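Local coordinates for protein halogenase (Chondromyces crocatus, PDB 3E1T) that probably chlorinates the aromatic ring of a chondrochloren precursor, using bound flavin-adenine dinucleotide as its redox cofactor, at residues 133-147 / 160-174. Sequence-based numbering, arbitrary orientation.
Sequences EVIDVLFEGERAVGV and HARFIVDASGNRTRV. With FAD (flavin-adenine dinucleotide), chain C.
Ile164 presses its side chain against the hairpin formed by strands 133-140 and 143-147. With CG1 anti to its carbonyl carbon (chi1 -45°), CD1 reaches the bare CA of Gly146 at 3.7 Å, while CG2 packs on Val147 CG1 and Val137 CG2. Ala144 is small enough to let Ile164 CG1 approach its CB to 3.9 Å, and Val174 extends the apolar patch across Val137. Gly146 also suits its pairing with His160, since a CB there would strike the imidazole; beside this pair Ala161 N donates to Val145 O (3.1 Å). At the corner of residue 162, extended Arg143 places NH2 2.9 Å from Arg162 O, with NE adding a weak bond; a water accepts from Arg143 NE and lies within donating distance of Ala144 O and Arg162 O. Arg143 NH2 and Arg162 NH2 both salt-bridge Glu340 OE2, which probably offsets their like charges. Were Arg143 replaced by alanine, Arg162 O would probably lose its guanidinium donors and Glu340 one positive mate. At the other end, Arg173, bent at chi3 (-75°), brings NH1 2.7 Å from Glu133 OE2 in a salt bridge, guanidinium nearly perpendicular to carboxylate, with Ile135 CD1 over one face. An ST turn (Val174 N to Thr172 OG1) and an Asx turn (Ser168 N to Asp166 OD1) shape the loop leading there. The contact thus joins the four-stranded sheet to strand 163-166 of the Rossmann-type FAD domain. Arg173 CD lies against Val134 O and FAD N6A, so its bridge borders the adenine: N6A donates to Val134 O and N1A accepts from Val134 N, a pattern guanine would reverse.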
loop_
_atom_site.group_PDB
_atom_site.type_symbol
_atom_site.label_atom_id
_atom_site.label_comp_id
_atom_site.label_asym_id
_atom_site.label_seq_id
_atom_site.Cartn_x
_atom_site.Cartn_y
_atom_site.Cartn_z
ATOM N N GLU A 133 -7.819 -17.713 13.223
ATOM C CA GLU A 133 -6.638 -16.897 13.524
ATOM C C GLU A 133 -5.358 -17.723 13.657
ATOM O O GLU A 133 -5.245 -18.563 14.548
ATOM C CB GLU A 133 -6.864 -16.068 14.793
ATOM C CG GLU A 133 -5.665 -15.223 15.204
ATOM C CD GLU A 133 -5.924 -14.331 16.411
ATOM O OE1 GLU A 133 -6.861 -14.607 17.195
ATOM O OE2 GLU A 133 -5.167 -13.354 16.582
ATOM N N VAL A 134 -4.391 -17.464 12.774
ATOM C CA VAL A 134 -3.063 -18.082 12.866
ATOM C C VAL A 134 -2.300 -17.515 14.064
ATOM O O VAL A 134 -2.295 -16.306 14.305
ATOM C CB VAL A 134 -2.253 -17.927 11.559
ATOM C CG1 VAL A 134 -0.828 -18.472 11.715
ATOM C CG2 VAL A 134 -2.951 -18.649 10.428
ATOM N N ILE A 135 -1.684 -18.418 14.824
ATOM C CA ILE A 135 -1.042 -18.104 16.091
ATOM C C ILE A 135 0.470 -18.165 15.937
ATOM O O ILE A 135 1.207 -17.331 16.476
ATOM C CB ILE A 135 -1.498 -19.108 17.201
ATOM C CG1 ILE A 135 -3.029 -19.151 17.306
ATOM C CG2 ILE A 135 -0.893 -18.757 18.557
ATOM C CD1 ILE A 135 -3.664 -17.826 17.732
ATOM N N ASP A 136 0.929 -19.167 15.196
ATOM C CA ASP A 136 2.351 -19.404 15.009
ATOM C C ASP A 136 2.560 -20.085 13.686
ATOM O O ASP A 136 1.706 -20.850 13.246
ATOM C CB ASP A 136 2.890 -20.331 16.112
ATOM C CG ASP A 136 2.680 -19.776 17.502
ATOM O OD1 ASP A 136 3.420 -18.842 17.883
ATOM O OD2 ASP A 136 1.783 -20.280 18.213
ATOM N N VAL A 137 3.699 -19.807 13.061
ATOM C CA VAL A 137 4.219 -20.621 11.965
ATOM C C VAL A 137 5.184 -21.658 12.567
ATOM O O VAL A 137 6.010 -21.317 13.408
ATOM C CB VAL A 137 4.959 -19.765 10.900
ATOM C CG1 VAL A 137 5.569 -20.649 9.819
ATOM C CG2 VAL A 137 4.009 -18.729 10.262
ATOM N N LEU A 138 5.092 -22.908 12.110
ATOM C CA LEU A 138 5.889 -24.003 12.674
ATOM C C LEU A 138 7.066 -24.355 11.789
ATOM O O LEU A 138 6.940 -24.404 10.570
ATOM C CB LEU A 138 5.021 -25.243 12.924
ATOM C CG LEU A 138 3.736 -25.021 13.730
ATOM C CD1 LEU A 138 2.865 -26.278 13.753
ATOM C CD2 LEU A 138 4.031 -24.538 15.138
ATOM N N PHE A 139 8.209 -24.616 12.421
ATOM C CA PHE A 139 9.436 -24.930 11.712
ATOM C C PHE A 139 9.987 -26.318 12.034
ATOM O O PHE A 139 9.917 -26.796 13.172
ATOM C CB PHE A 139 10.509 -23.875 12.004
ATOM C CG PHE A 139 10.206 -22.527 11.399
ATOM C CD1 PHE A 139 10.758 -22.162 10.177
ATOM C CD2 PHE A 139 9.358 -21.640 12.043
ATOM C CE1 PHE A 139 10.467 -20.927 9.605
ATOM C CE2 PHE A 139 9.056 -20.396 11.476
ATOM C CZ PHE A 139 9.611 -20.045 10.258
ATOM N N GLU A 140 10.552 -26.932 11.002
ATOM C CA GLU A 140 11.247 -28.197 11.109
ATOM C C GLU A 140 12.287 -28.194 9.992
ATOM O O GLU A 140 12.020 -27.701 8.891
ATOM C CB GLU A 140 10.247 -29.346 10.956
ATOM C CG GLU A 140 10.840 -30.738 10.821
ATOM C CD GLU A 140 11.577 -31.171 12.052
ATOM O OE1 GLU A 140 10.939 -31.312 13.125
ATOM O OE2 GLU A 140 12.802 -31.375 11.945
ATOM N N GLY A 141 13.475 -28.708 10.295
ATOM C CA GLY A 141 14.567 -28.771 9.326
ATOM C C GLY A 141 14.967 -27.403 8.812
ATOM O O GLY A 141 15.405 -27.270 7.664
ATOM N N GLU A 142 14.813 -26.395 9.676
ATOM C CA GLU A 142 15.096 -24.988 9.369
ATOM C C GLU A 142 14.190 -24.460 8.262
ATOM O O GLU A 142 14.551 -23.515 7.559
ATOM C CB GLU A 142 16.562 -24.794 8.967
ATOM C CG GLU A 142 17.590 -25.279 9.981
ATOM C CD GLU A 142 18.996 -25.274 9.404
ATOM O OE1 GLU A 142 19.243 -24.491 8.460
ATOM O OE2 GLU A 142 19.847 -26.056 9.886
ATOM N N ARG A 143 13.025 -25.085 8.104
ATOM C CA ARG A 143 12.062 -24.716 7.073
ATOM C C ARG A 143 10.701 -24.478 7.719
ATOM O O ARG A 143 10.353 -25.148 8.699
ATOM C CB ARG A 143 11.963 -25.830 6.020
ATOM C CG ARG A 143 11.234 -25.417 4.746
ATOM C CD ARG A 143 10.892 -26.594 3.823
ATOM N NE ARG A 143 10.035 -26.163 2.713
ATOM C CZ ARG A 143 10.473 -25.547 1.612
ATOM N NH1 ARG A 143 11.766 -25.295 1.449
ATOM N NH2 ARG A 143 9.614 -25.191 0.663
ATOM N N ALA A 144 9.939 -23.514 7.197
ATOM C CA ALA A 144 8.544 -23.351 7.627
ATOM C C ALA A 144 7.781 -24.559 7.109
ATOM O O ALA A 144 7.905 -24.900 5.934
ATOM C CB ALA A 144 7.947 -22.065 7.085
ATOM N N VAL A 145 7.026 -25.226 7.983
ATOM C CA VAL A 145 6.375 -26.492 7.594
ATOM C C VAL A 145 4.887 -26.530 7.881
ATOM O O VAL A 145 4.183 -27.421 7.408
ATOM C CB VAL A 145 7.067 -27.766 8.201
ATOM C CG1 VAL A 145 8.330 -28.130 7.420
ATOM C CG2 VAL A 145 7.360 -27.600 9.670
ATOM N N GLY A 146 4.412 -25.569 8.660
ATOM C CA GLY A 146 2.993 -25.488 8.958
ATOM C C GLY A 146 2.642 -24.301 9.811
ATOM O O GLY A 146 3.462 -23.402 10.005
ATOM N N VAL A 147 1.412 -24.291 10.306
ATOM C CA VAL A 147 0.946 -23.241 11.194
ATOM C C VAL A 147 0.149 -23.824 12.360
ATOM O O VAL A 147 -0.409 -24.918 12.247
ATOM C CB VAL A 147 0.062 -22.187 10.443
ATOM C CG1 VAL A 147 0.870 -21.453 9.365
ATOM C CG2 VAL A 147 -1.202 -22.831 9.858
ATOM N N HIS A 160 -0.252 -28.310 7.639
ATOM C CA HIS A 160 1.102 -28.370 7.085
ATOM C C HIS A 160 1.096 -28.130 5.584
ATOM O O HIS A 160 0.105 -28.407 4.922
ATOM C CB HIS A 160 1.765 -29.721 7.391
ATOM C CG HIS A 160 1.654 -30.145 8.824
ATOM N ND1 HIS A 160 1.385 -31.446 9.196
ATOM C CD2 HIS A 160 1.768 -29.441 9.978
ATOM C CE1 HIS A 160 1.339 -31.524 10.514
ATOM N NE2 HIS A 160 1.563 -30.321 11.012
ATOM N N ALA A 161 2.208 -27.616 5.054
ATOM C CA ALA A 161 2.337 -27.325 3.630
ATOM C C ALA A 161 3.790 -27.142 3.259
ATOM O O ALA A 161 4.633 -26.937 4.130
ATOM C CB ALA A 161 1.538 -26.071 3.263
ATOM N N ARG A 162 4.087 -27.214 1.967
ATOM C CA ARG A 162 5.439 -26.941 1.486
ATOM C C ARG A 162 5.812 -25.440 1.605
ATOM O O ARG A 162 6.986 -25.098 1.800
ATOM C CB ARG A 162 5.605 -27.443 0.044
ATOM C CG ARG A 162 7.051 -27.414 -0.459
ATOM C CD ARG A 162 7.171 -27.824 -1.916
ATOM N NE ARG A 162 8.418 -27.342 -2.513
ATOM C CZ ARG A 162 8.821 -27.600 -3.757
ATOM N NH1 ARG A 162 8.093 -28.361 -4.567
ATOM N NH2 ARG A 162 9.969 -27.098 -4.199
ATOM N N PHE A 163 4.812 -24.565 1.491
ATOM C CA PHE A 163 5.016 -23.115 1.540
ATOM C C PHE A 163 4.019 -22.454 2.464
ATOM O O PHE A 163 2.834 -22.763 2.417
ATOM C CB PHE A 163 4.861 -22.496 0.159
ATOM C CG PHE A 163 5.814 -23.024 -0.856
ATOM C CD1 PHE A 163 7.136 -22.624 -0.859
ATOM C CD2 PHE A 163 5.375 -23.909 -1.831
ATOM C CE1 PHE A 163 8.019 -23.112 -1.820
ATOM C CE2 PHE A 163 6.247 -24.394 -2.794
ATOM C CZ PHE A 163 7.572 -23.995 -2.789
ATOM N N ILE A 164 4.510 -21.545 3.303
ATOM C CA ILE A 164 3.667 -20.745 4.195
ATOM C C ILE A 164 3.908 -19.276 3.836
ATOM O O ILE A 164 5.059 -18.854 3.753
ATOM C CB ILE A 164 4.030 -20.946 5.697
ATOM C CG1 ILE A 164 4.216 -22.434 6.047
ATOM C CG2 ILE A 164 2.983 -20.269 6.615
ATOM C CD1 ILE A 164 2.961 -23.276 5.962
ATOM N N VAL A 165 2.838 -18.518 3.598
ATOM C CA VAL A 165 2.971 -17.091 3.275
ATOM C C VAL A 165 2.177 -16.189 4.224
ATOM O O VAL A 165 0.983 -16.385 4.412
ATOM C CB VAL A 165 2.578 -16.780 1.817
ATOM C CG1 VAL A 165 2.656 -15.265 1.556
ATOM C CG2 VAL A 165 3.495 -17.546 0.830
ATOM N N ASP A 166 2.868 -15.216 4.820
ATOM C CA ASP A 166 2.248 -14.195 5.657
ATOM C C ASP A 166 1.716 -13.074 4.769
ATOM O O ASP A 166 2.485 -12.325 4.152
ATOM C CB ASP A 166 3.263 -13.659 6.671
ATOM C CG ASP A 166 2.655 -12.687 7.673
ATOM O OD1 ASP A 166 1.408 -12.546 7.767
ATOM O OD2 ASP A 166 3.444 -12.057 8.392
ATOM N N ALA A 167 0.390 -12.999 4.683
ATOM C CA ALA A 167 -0.306 -11.915 4.015
ATOM C C ALA A 167 -1.228 -11.311 5.049
ATOM O O ALA A 167 -2.333 -10.898 4.733
ATOM C CB ALA A 167 -1.117 -12.439 2.836
ATOM N N SER A 168 -0.789 -11.283 6.299
ATOM C CA SER A 168 -1.707 -10.891 7.368
ATOM C C SER A 168 -1.633 -9.404 7.725
ATOM O O SER A 168 -2.116 -8.979 8.781
ATOM C CB SER A 168 -1.533 -11.796 8.587
ATOM O OG SER A 168 -0.257 -11.651 9.167
ATOM N N GLY A 169 -1.050 -8.612 6.826
ATOM C CA GLY A 169 -1.157 -7.164 6.938
ATOM C C GLY A 169 -0.294 -6.564 8.028
ATOM O O GLY A 169 0.593 -7.215 8.564
ATOM N N ASN A 170 -0.562 -5.313 8.371
ATOM C CA ASN A 170 0.363 -4.554 9.211
ATOM C C ASN A 170 0.443 -5.078 10.645
ATOM O O ASN A 170 1.454 -4.897 11.328
ATOM C CB ASN A 170 0.039 -3.057 9.161
ATOM C CG ASN A 170 -1.180 -2.681 9.993
ATOM O OD1 ASN A 170 -2.330 -2.838 9.561
ATOM N ND2 ASN A 170 -0.930 -2.158 11.177
ATOM N N ARG A 171 -0.624 -5.738 11.091
ATOM C CA ARG A 171 -0.651 -6.309 12.434
ATOM C C ARG A 171 -0.176 -7.764 12.466
ATOM O O ARG A 171 -0.513 -8.492 13.395
ATOM C CB ARG A 171 -2.056 -6.202 13.050
ATOM C CG ARG A 171 -2.600 -4.780 13.180
ATOM C CD ARG A 171 -2.035 -4.037 14.386
ATOM N NE ARG A 171 -2.698 -4.423 15.633
ATOM C CZ ARG A 171 -2.327 -4.021 16.847
ATOM N NH1 ARG A 171 -1.283 -3.211 17.005
ATOM N NH2 ARG A 171 -3.004 -4.435 17.912
ATOM N N THR A 172 0.586 -8.196 11.461
ATOM C CA THR A 172 1.116 -9.561 11.445
ATOM C C THR A 172 1.790 -9.916 12.765
ATOM O O THR A 172 2.513 -9.095 13.360
ATOM C CB THR A 172 2.123 -9.801 10.299
ATOM O OG1 THR A 172 2.798 -11.045 10.528
ATOM C CG2 THR A 172 3.172 -8.679 10.225
ATOM N N ARG A 173 1.535 -11.137 13.227
ATOM C CA ARG A 173 2.165 -11.639 14.442
ATOM C C ARG A 173 3.243 -12.684 14.131
ATOM O O ARG A 173 3.834 -13.253 15.045
ATOM C CB ARG A 173 1.106 -12.161 15.447
ATOM C CG ARG A 173 0.244 -13.349 14.965
ATOM C CD ARG A 173 -1.054 -13.511 15.798
ATOM N NE ARG A 173 -0.825 -14.079 17.127
ATOM C CZ ARG A 173 -1.706 -14.041 18.128
ATOM N NH1 ARG A 173 -2.890 -13.456 17.971
ATOM N NH2 ARG A 173 -1.398 -14.583 19.296
ATOM N N VAL A 174 3.514 -12.912 12.845
ATOM C CA VAL A 174 4.448 -13.969 12.434
ATOM C C VAL A 174 5.609 -13.513 11.551
ATOM O O VAL A 174 6.531 -14.293 11.279
ATOM C CB VAL A 174 3.705 -15.175 11.729
ATOM C CG1 VAL A 174 2.647 -15.794 12.659
ATOM C CG2 VAL A 174 3.083 -14.756 10.395
HETATM P PA FAD C . -4.647 -6.362 4.758
HETATM O O1A FAD C . -5.568 -5.642 3.809
HETATM O O2A FAD C . -4.374 -5.651 6.037
HETATM O O5B FAD C . -5.332 -7.786 5.097
HETATM C C5B FAD C . -4.685 -8.740 5.925
HETATM C C4B FAD C . -5.720 -9.735 6.458
HETATM O O4B FAD C . -5.132 -10.632 7.379
HETATM C C3B FAD C . -6.839 -9.018 7.206
HETATM O O3B FAD C . -8.064 -9.404 6.624
HETATM C C2B FAD C . -6.752 -9.522 8.631
HETATM O O2B FAD C . -8.035 -9.747 9.145
HETATM C C1B FAD C . -5.990 -10.825 8.475
HETATM N N9A FAD C . -5.178 -11.231 9.637
HETATM C C8A FAD C . -4.443 -10.452 10.495
HETATM N N7A FAD C . -3.846 -11.272 11.392
HETATM C C5A FAD C . -4.176 -12.556 11.113
HETATM C C6A FAD C . -3.861 -13.789 11.705
HETATM N N6A FAD C . -3.182 -13.859 12.857
HETATM N N1A FAD C . -4.375 -14.940 11.157
HETATM C C2A FAD C . -5.212 -14.900 10.072
HETATM N N3A FAD C . -5.524 -13.682 9.507
HETATM C C4A FAD C . -5.013 -12.536 10.011
HETATM N N1 FAD C . -3.694 1.489 -0.274
HETATM C C2 FAD C . -4.256 1.749 -1.493
HETATM O O2 FAD C . -4.070 0.940 -2.399
HETATM N N3 FAD C . -4.992 2.906 -1.672
HETATM C C4 FAD C . -5.180 3.801 -0.623
HETATM O O4 FAD C . -5.853 4.822 -0.773
HETATM C C4X FAD C . -4.596 3.541 0.610
HETATM N N5 FAD C . -4.759 4.404 1.677
HETATM C C5X FAD C . -4.175 4.114 2.895
HETATM C C6 FAD C . -4.325 4.986 3.980
HETATM C C7 FAD C . -3.725 4.683 5.212
HETATM C C7M FAD C . -3.710 5.728 6.291
HETATM C C8 FAD C . -2.972 3.512 5.362
HETATM C C8M FAD C . -2.146 3.250 6.601
HETATM C C9 FAD C . -2.838 2.646 4.283
HETATM C C9A FAD C . -3.430 2.939 3.049
HETATM N N10 FAD C . -3.284 2.056 1.995
HETATM C C10 FAD C . -3.855 2.358 0.777
HETATM C "C1'" FAD C . -2.575 0.727 2.187
HETATM C "C2'" FAD C . -3.516 -0.479 2.293
HETATM O "O2'" FAD C . -4.277 -0.334 3.474
HETATM C "C3'" FAD C . -2.721 -1.793 2.370
HETATM O "O3'" FAD C . -1.553 -1.720 1.583
HETATM C "C4'" FAD C . -3.473 -3.031 1.882
HETATM O "O4'" FAD C . -4.619 -3.230 2.678
HETATM C "C5'" FAD C . -2.559 -4.252 1.993
HETATM O "O5'" FAD C . -3.319 -5.422 1.864
HETATM P P FAD C . -2.858 -6.797 2.556
HETATM O O1P FAD C . -3.536 -7.949 1.845
HETATM O O2P FAD C . -1.372 -6.951 2.483
HETATM O O3P FAD C . -3.231 -6.643 4.091
HETATM O O HOH W 1 1.319 -14.686 18.392
HETATM O O HOH W 2 7.667 -26.738 4.174
#